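Local coordinates for type VI secretion system component (Escherichia coli O6, PDB 2P5Z), which is a component of the type VI secretion system and probably serves in its injection device, resembling the T4 phage tail proteins gp27 and gp5, at residues 132-137 / 176-181; 137-142 / 199-204. One frame throughout, in Å; residues are numbered along the deposited sequence.

Interactions 1 and 2 lie side by side in one buried core, their centres about 7 Å apart. They share helix 131-140, and Lys137 belongs to both. Interaction 1 sets this helix against helix 171-182. Interaction 2 sets its later part on strand 196-202, the middle strand of a three-stranded sheet with 150-153 and 185-191. Along the chain the order is 132-137, 137-142, 176-181, 199-204, so the two contacts alternate. They also touch directly: Leu179 CD1 lies 3.6 Å from Phe201 CE1. Two helices and a small mixed sheet thus pack together, within the part of the chain related to phage tail baseplate proteins.

Interaction 1. Residues 132-137 / 176-181; sequences PQIVEK and SRLLSE
Val135 lays its CG2 methyl against the end of Leu179, 3.8 Å from Leu179 CD2. Leu179 CG is only slightly farther from the same methyl. The two side chains cross at about a right angle. CG1 of Val135 stands anti to the backbone N (chi1 171°), which leaves CG2 beside that N and facing Leu179. CG1 itself packs on Phe201 of strand 196-202, so the two branches of the valine serve different neighbours.

One residue earlier, Ile134 makes the second contact. Its CG2 branch meets Leu178 CD1 at 3.9 Å, again nearly at right angles. Ile134 CB and CD1 lie slightly farther from the same methyl. Val135 and Leu178 have the closest CA atoms, 8.2 Å apart. No hydrogen bond crosses between 132-137 and 176-181, so aliphatic carbons, mostly methyls, carry the contact.

Some polar groups on helix 171-182 have partners away from this interface. Arg177 NE forms a salt bridge with Glu169, and Ser180 OG bonds to Arg177 O at 3.1 Å. All four touching residues are buried. This is aliphatic helix-helix packing, with both helices lying against a three-stranded mixed sheet.

Interaction 2. Residues 137-142 / 199-204; sequences KILRER and IEFYDD
Leu139 carries the helix side of this contact and gives up the most surface in it. Its two methyls go to different residues of strand 196-202. CD1 sits at the edge of the Phe201 ring, near the ring plane. It is 4.0 Å from Phe201 CZ, with Phe201 CE2 almost as close. CD2 meets Ile199 more loosely, at 4.5 Å from Ile199 CD1. The leucine CG stands beside the backbone N (chi1 -70°), and from there the fork at CG opens toward both partners.

Phe201 comes from the opposite direction and offers the far end of its ring. On one face of the ring lies Ile199 CG2, 3.6 Å above the plane and shifted toward the rim. Ile199 and Phe201 are two residues apart on the strand and point to the same side. This is the usual alternation of a beta-strand, and here that side faces the helix. The contact is therefore helix-on-sheet packing, with the helix covering the middle strand of three.

Neighbours fill in the same layer. Phe152 of the adjacent strand stacks with the Phe201 ring, and Phe150 of that strand touches both Leu139 and Ile199. No hydrogen bond joins 137-142 to 199-204. The strand spends its backbone groups within the sheet, where Ile199 and Phe201 both bond to Val151. Near the end of the helix the backbone of Leu139 is hydrogen-bonded to Met145.

Interaction 1. Residues 132-137 / 176-181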
loop_
_atom_site.group_PDB
_atom_site.type_symbol
_atom_site.label_atom_id
_atom_site.label_comp_id
_atom_site.label_asym_id
_atom_site.label_seq_id
_atom_site.Cartn_x
_atom_site.Cartn_y
_atom_site.Cartn_z
ATOM N N PRO A 132 8.750 1.069 -29.060
ATOM C CA PRO A 132 7.691 1.743 -29.833
ATOM C C PRO A 132 6.796 0.845 -30.676
ATOM O O PRO A 132 5.578 1.054 -30.712
ATOM C CB PRO A 132 8.462 2.707 -30.733
ATOM C CG PRO A 132 9.715 2.974 -29.990
ATOM C CD PRO A 132 10.063 1.706 -29.299
ATOM N N GLN A 133 7.381 -0.151 -31.330
ATOM C CA GLN A 133 6.586 -1.055 -32.158
ATOM C C GLN A 133 5.590 -1.857 -31.313
ATOM O O GLN A 133 4.408 -1.981 -31.689
ATOM C CB GLN A 133 7.486 -1.972 -32.979
ATOM C CG GLN A 133 8.122 -1.290 -34.172
ATOM C CD GLN A 133 9.195 -2.144 -34.831
ATOM O OE1 GLN A 133 10.019 -2.780 -34.158
ATOM N NE2 GLN A 133 9.190 -2.159 -36.156
ATOM N N ILE A 134 6.056 -2.366 -30.167
ATOM C CA ILE A 134 5.155 -3.016 -29.203
ATOM C C ILE A 134 4.024 -2.071 -28.784
ATOM O O ILE A 134 2.840 -2.457 -28.824
ATOM C CB ILE A 134 5.913 -3.563 -27.960
ATOM C CG1 ILE A 134 6.952 -4.602 -28.391
ATOM C CG2 ILE A 134 4.951 -4.234 -26.979
ATOM C CD1 ILE A 134 7.930 -5.045 -27.308
ATOM N N VAL A 135 4.387 -0.828 -28.433
ATOM C CA VAL A 135 3.396 0.157 -28.000
ATOM C C VAL A 135 2.390 0.449 -29.126
ATOM O O VAL A 135 1.162 0.334 -28.935
ATOM C CB VAL A 135 4.061 1.439 -27.430
ATOM C CG1 VAL A 135 3.026 2.525 -27.207
ATOM C CG2 VAL A 135 4.762 1.123 -26.118
ATOM N N GLU A 136 2.903 0.739 -30.315
ATOM C CA GLU A 136 2.035 0.876 -31.480
ATOM C C GLU A 136 1.123 -0.346 -31.753
ATOM O O GLU A 136 -0.063 -0.182 -32.082
ATOM C CB GLU A 136 2.836 1.245 -32.721
ATOM C CG GLU A 136 1.923 1.527 -33.878
ATOM C CD GLU A 136 2.576 2.269 -35.002
ATOM O OE1 GLU A 136 3.681 2.820 -34.787
ATOM O OE2 GLU A 136 1.959 2.312 -36.097
ATOM N N LYS A 137 1.659 -1.554 -31.579
ATOM C CA LYS A 137 0.845 -2.766 -31.703
ATOM C C LYS A 137 -0.294 -2.775 -30.722
ATOM O O LYS A 137 -1.430 -2.979 -31.126
ATOM C CB LYS A 137 1.665 -4.045 -31.520
ATOM C CG LYS A 137 2.417 -4.503 -32.739
ATOM C CD LYS A 137 2.993 -5.895 -32.496
ATOM C CE LYS A 137 2.894 -6.780 -33.739
ATOM N NZ LYS A 137 1.602 -7.557 -33.719
ATOM N N SER A 176 3.125 1.721 -20.205
ATOM C CA SER A 176 3.744 2.802 -19.447
ATOM C C SER A 176 5.065 2.346 -18.855
ATOM O O SER A 176 6.047 3.095 -18.897
ATOM C CB SER A 176 2.810 3.308 -18.350
ATOM O OG SER A 176 1.531 3.635 -18.875
ATOM N N ARG A 177 5.096 1.107 -18.348
ATOM C CA ARG A 177 6.337 0.502 -17.859
ATOM C C ARG A 177 7.422 0.444 -18.939
ATOM O O ARG A 177 8.562 0.868 -18.696
ATOM C CB ARG A 177 6.087 -0.892 -17.302
ATOM C CG ARG A 177 7.353 -1.550 -16.794
ATOM C CD ARG A 177 7.108 -2.815 -15.962
ATOM N NE ARG A 177 6.474 -3.913 -16.696
ATOM C CZ ARG A 177 7.084 -4.695 -17.597
ATOM N NH1 ARG A 177 8.365 -4.508 -17.920
ATOM N NH2 ARG A 177 6.397 -5.669 -18.185
ATOM N N LEU A 178 7.059 -0.027 -20.137
ATOM C CA LEU A 178 8.029 -0.132 -21.228
ATOM C C LEU A 178 8.577 1.217 -21.634
ATOM O O LEU A 178 9.795 1.363 -21.801
ATOM C CB LEU A 178 7.443 -0.819 -22.473
ATOM C CG LEU A 178 6.989 -2.287 -22.539
ATOM C CD1 LEU A 178 6.803 -2.660 -23.977
ATOM C CD2 LEU A 178 7.937 -3.257 -21.865
ATOM N N LEU A 179 7.686 2.200 -21.794
ATOM C CA LEU A 179 8.110 3.557 -22.130
ATOM C C LEU A 179 8.973 4.175 -21.030
ATOM O O LEU A 179 9.975 4.832 -21.317
ATOM C CB LEU A 179 6.912 4.436 -22.387
ATOM C CG LEU A 179 6.000 4.033 -23.546
ATOM C CD1 LEU A 179 4.763 4.901 -23.483
ATOM C CD2 LEU A 179 6.695 4.171 -24.894
ATOM N N SER A 180 8.622 3.930 -19.770
ATOM C CA SER A 180 9.357 4.583 -18.688
ATOM C C SER A 180 10.749 4.003 -18.463
ATOM O O SER A 180 11.680 4.755 -18.134
ATOM C CB SER A 180 8.576 4.579 -17.379
ATOM O OG SER A 180 8.680 3.320 -16.749
ATOM N N GLU A 181 10.879 2.682 -18.640
ATOM C CA GLU A 181 12.150 1.974 -18.445
ATOM C C GLU A 181 13.202 2.488 -19.416
ATOM O O GLU A 181 14.389 2.491 -19.120
ATOM C CB GLU A 181 11.959 0.458 -18.590
ATOM C CG GLU A 181 11.726 -0.282 -17.269
ATOM C CD GLU A 181 10.935 -1.581 -17.413
ATOM O OE1 GLU A 181 10.576 -1.958 -18.538
ATOM O OE2 GLU A 181 10.644 -2.221 -16.382
#

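Interaction 2. Residues 137-142 / 199-204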
loop_
_atom_site.group_PDB
_atom_site.type_symbol
_atom_site.label_atom_id
_atom_site.label_comp_id
_atom_site.label_asym_id
_atom_site.label_seq_id
_atom_site.Cartn_x
_atom_site.Cartn_y
_atom_site.Cartn_z
ATOM N N LYS A 137 1.659 -1.554 -31.579
ATOM C CA LYS A 137 0.845 -2.766 -31.703
ATOM C C LYS A 137 -0.294 -2.775 -30.722
ATOM O O LYS A 137 -1.430 -2.979 -31.126
ATOM C CB LYS A 137 1.665 -4.045 -31.520
ATOM C CG LYS A 137 2.417 -4.503 -32.739
ATOM C CD LYS A 137 2.993 -5.895 -32.496
ATOM C CE LYS A 137 2.894 -6.780 -33.739
ATOM N NZ LYS A 137 1.602 -7.557 -33.719
ATOM N N ILE A 138 0.000 -2.539 -29.441
ATOM C CA ILE A 138 -1.040 -2.509 -28.395
ATOM C C ILE A 138 -2.144 -1.481 -28.708
ATOM O O ILE A 138 -3.345 -1.784 -28.588
ATOM C CB ILE A 138 -0.418 -2.196 -27.033
ATOM C CG1 ILE A 138 0.485 -3.343 -26.582
ATOM C CG2 ILE A 138 -1.498 -1.960 -25.974
ATOM C CD1 ILE A 138 -0.130 -4.160 -25.488
ATOM N N LEU A 139 -1.717 -0.291 -29.143
ATOM C CA LEU A 139 -2.627 0.761 -29.603
ATOM C C LEU A 139 -3.509 0.324 -30.770
ATOM O O LEU A 139 -4.751 0.406 -30.678
ATOM C CB LEU A 139 -1.853 2.044 -29.950
ATOM C CG LEU A 139 -1.295 2.720 -28.683
ATOM C CD1 LEU A 139 -0.440 3.947 -28.959
ATOM C CD2 LEU A 139 -2.434 3.057 -27.737
ATOM N N ARG A 140 -2.879 -0.185 -31.833
ATOM C CA ARG A 140 -3.615 -0.556 -33.047
ATOM C C ARG A 140 -4.429 -1.848 -32.953
ATOM O O ARG A 140 -5.568 -1.895 -33.417
ATOM C CB ARG A 140 -2.683 -0.619 -34.248
ATOM C CG ARG A 140 -1.989 0.702 -34.579
ATOM C CD ARG A 140 -1.201 0.511 -35.820
ATOM N NE ARG A 140 -0.510 1.688 -36.332
ATOM C CZ ARG A 140 -1.068 2.584 -37.139
ATOM N NH1 ARG A 140 -0.346 3.600 -37.574
ATOM N NH2 ARG A 140 -2.348 2.478 -37.496
ATOM N N GLU A 141 -3.873 -2.885 -32.334
ATOM C CA GLU A 141 -4.537 -4.190 -32.351
ATOM C C GLU A 141 -5.711 -4.287 -31.406
ATOM O O GLU A 141 -6.849 -4.352 -31.842
ATOM C CB GLU A 141 -3.529 -5.318 -32.148
ATOM C CG GLU A 141 -2.462 -5.251 -33.213
ATOM C CD GLU A 141 -1.324 -6.206 -33.024
ATOM O OE1 GLU A 141 -0.348 -6.085 -33.791
ATOM O OE2 GLU A 141 -1.387 -7.075 -32.128
ATOM N N ARG A 142 -5.446 -4.253 -30.112
ATOM C CA ARG A 142 -6.504 -4.374 -29.118
ATOM C C ARG A 142 -7.370 -3.096 -28.960
ATOM O O ARG A 142 -8.478 -3.140 -28.444
ATOM C CB ARG A 142 -5.867 -4.814 -27.790
ATOM C CG ARG A 142 -6.820 -5.075 -26.629
ATOM C CD ARG A 142 -7.837 -6.178 -26.902
ATOM N NE ARG A 142 -8.663 -6.384 -25.714
ATOM C CZ ARG A 142 -9.976 -6.187 -25.648
ATOM N NH1 ARG A 142 -10.662 -5.803 -26.721
ATOM N NH2 ARG A 142 -10.607 -6.393 -24.498
ATOM N N ILE A 199 -2.246 11.240 -28.795
ATOM C CA ILE A 199 -1.090 10.928 -27.938
ATOM C C ILE A 199 0.226 11.198 -28.650
ATOM O O ILE A 199 0.513 10.609 -29.673
ATOM C CB ILE A 199 -1.056 9.434 -27.570
ATOM C CG1 ILE A 199 -2.418 8.966 -27.047
ATOM C CG2 ILE A 199 0.078 9.143 -26.588
ATOM C CD1 ILE A 199 -2.562 7.471 -27.037
ATOM N N GLU A 200 1.061 12.066 -28.113
ATOM C CA GLU A 200 2.310 12.320 -28.776
ATOM C C GLU A 200 3.422 11.841 -27.910
ATOM O O GLU A 200 3.510 12.242 -26.762
ATOM C CB GLU A 200 2.463 13.806 -29.080
ATOM C CG GLU A 200 1.231 14.388 -29.754
ATOM C CD GLU A 200 1.441 15.785 -30.249
ATOM O OE1 GLU A 200 2.409 16.437 -29.796
ATOM O OE2 GLU A 200 0.625 16.226 -31.094
ATOM N N PHE A 201 4.277 10.990 -28.466
ATOM C CA PHE A 201 5.405 10.420 -27.742
ATOM C C PHE A 201 6.685 11.170 -28.074
ATOM O O PHE A 201 6.891 11.581 -29.224
ATOM C CB PHE A 201 5.596 8.943 -28.101
ATOM C CG PHE A 201 4.396 8.058 -27.798
ATOM C CD1 PHE A 201 4.261 7.442 -26.549
ATOM C CD2 PHE A 201 3.441 7.798 -28.773
ATOM C CE1 PHE A 201 3.191 6.596 -26.269
ATOM C CE2 PHE A 201 2.364 6.956 -28.501
ATOM C CZ PHE A 201 2.244 6.347 -27.235
ATOM N N TYR A 202 7.548 11.348 -27.071
ATOM C CA TYR A 202 8.837 12.020 -27.248
ATOM C C TYR A 202 9.833 11.429 -26.269
ATOM O O TYR A 202 9.431 10.844 -25.259
ATOM C CB TYR A 202 8.749 13.515 -26.922
ATOM C CG TYR A 202 7.726 14.303 -27.687
ATOM C CD1 TYR A 202 7.993 14.764 -28.973
ATOM C CD2 TYR A 202 6.493 14.581 -27.129
ATOM C CE1 TYR A 202 7.069 15.505 -29.668
ATOM C CE2 TYR A 202 5.557 15.299 -27.820
ATOM C CZ TYR A 202 5.847 15.763 -29.087
ATOM O OH TYR A 202 4.896 16.467 -29.784
ATOM N N ASP A 203 11.120 11.627 -26.554
ATOM C CA ASP A 203 12.192 11.194 -25.674
ATOM C C ASP A 203 13.211 12.276 -25.298
ATOM O O ASP A 203 14.158 12.011 -24.531
ATOM C CB ASP A 203 12.890 9.928 -26.201
ATOM C CG ASP A 203 13.457 10.067 -27.626
ATOM O OD1 ASP A 203 13.848 11.171 -28.057
ATOM O OD2 ASP A 203 13.549 9.017 -28.316
ATOM N N ASP A 204 13.027 13.485 -25.827
ATOM C CA ASP A 204 13.922 14.590 -25.468
ATOM C C ASP A 204 13.254 15.965 -25.422
ATOM O O ASP A 204 12.070 16.116 -25.753
ATOM C CB ASP A 204 15.151 14.630 -26.391
ATOM C CG ASP A 204 14.849 15.233 -27.754
ATOM O OD1 ASP A 204 13.699 15.127 -28.252
ATOM O OD2 ASP A 204 15.778 15.815 -28.344
#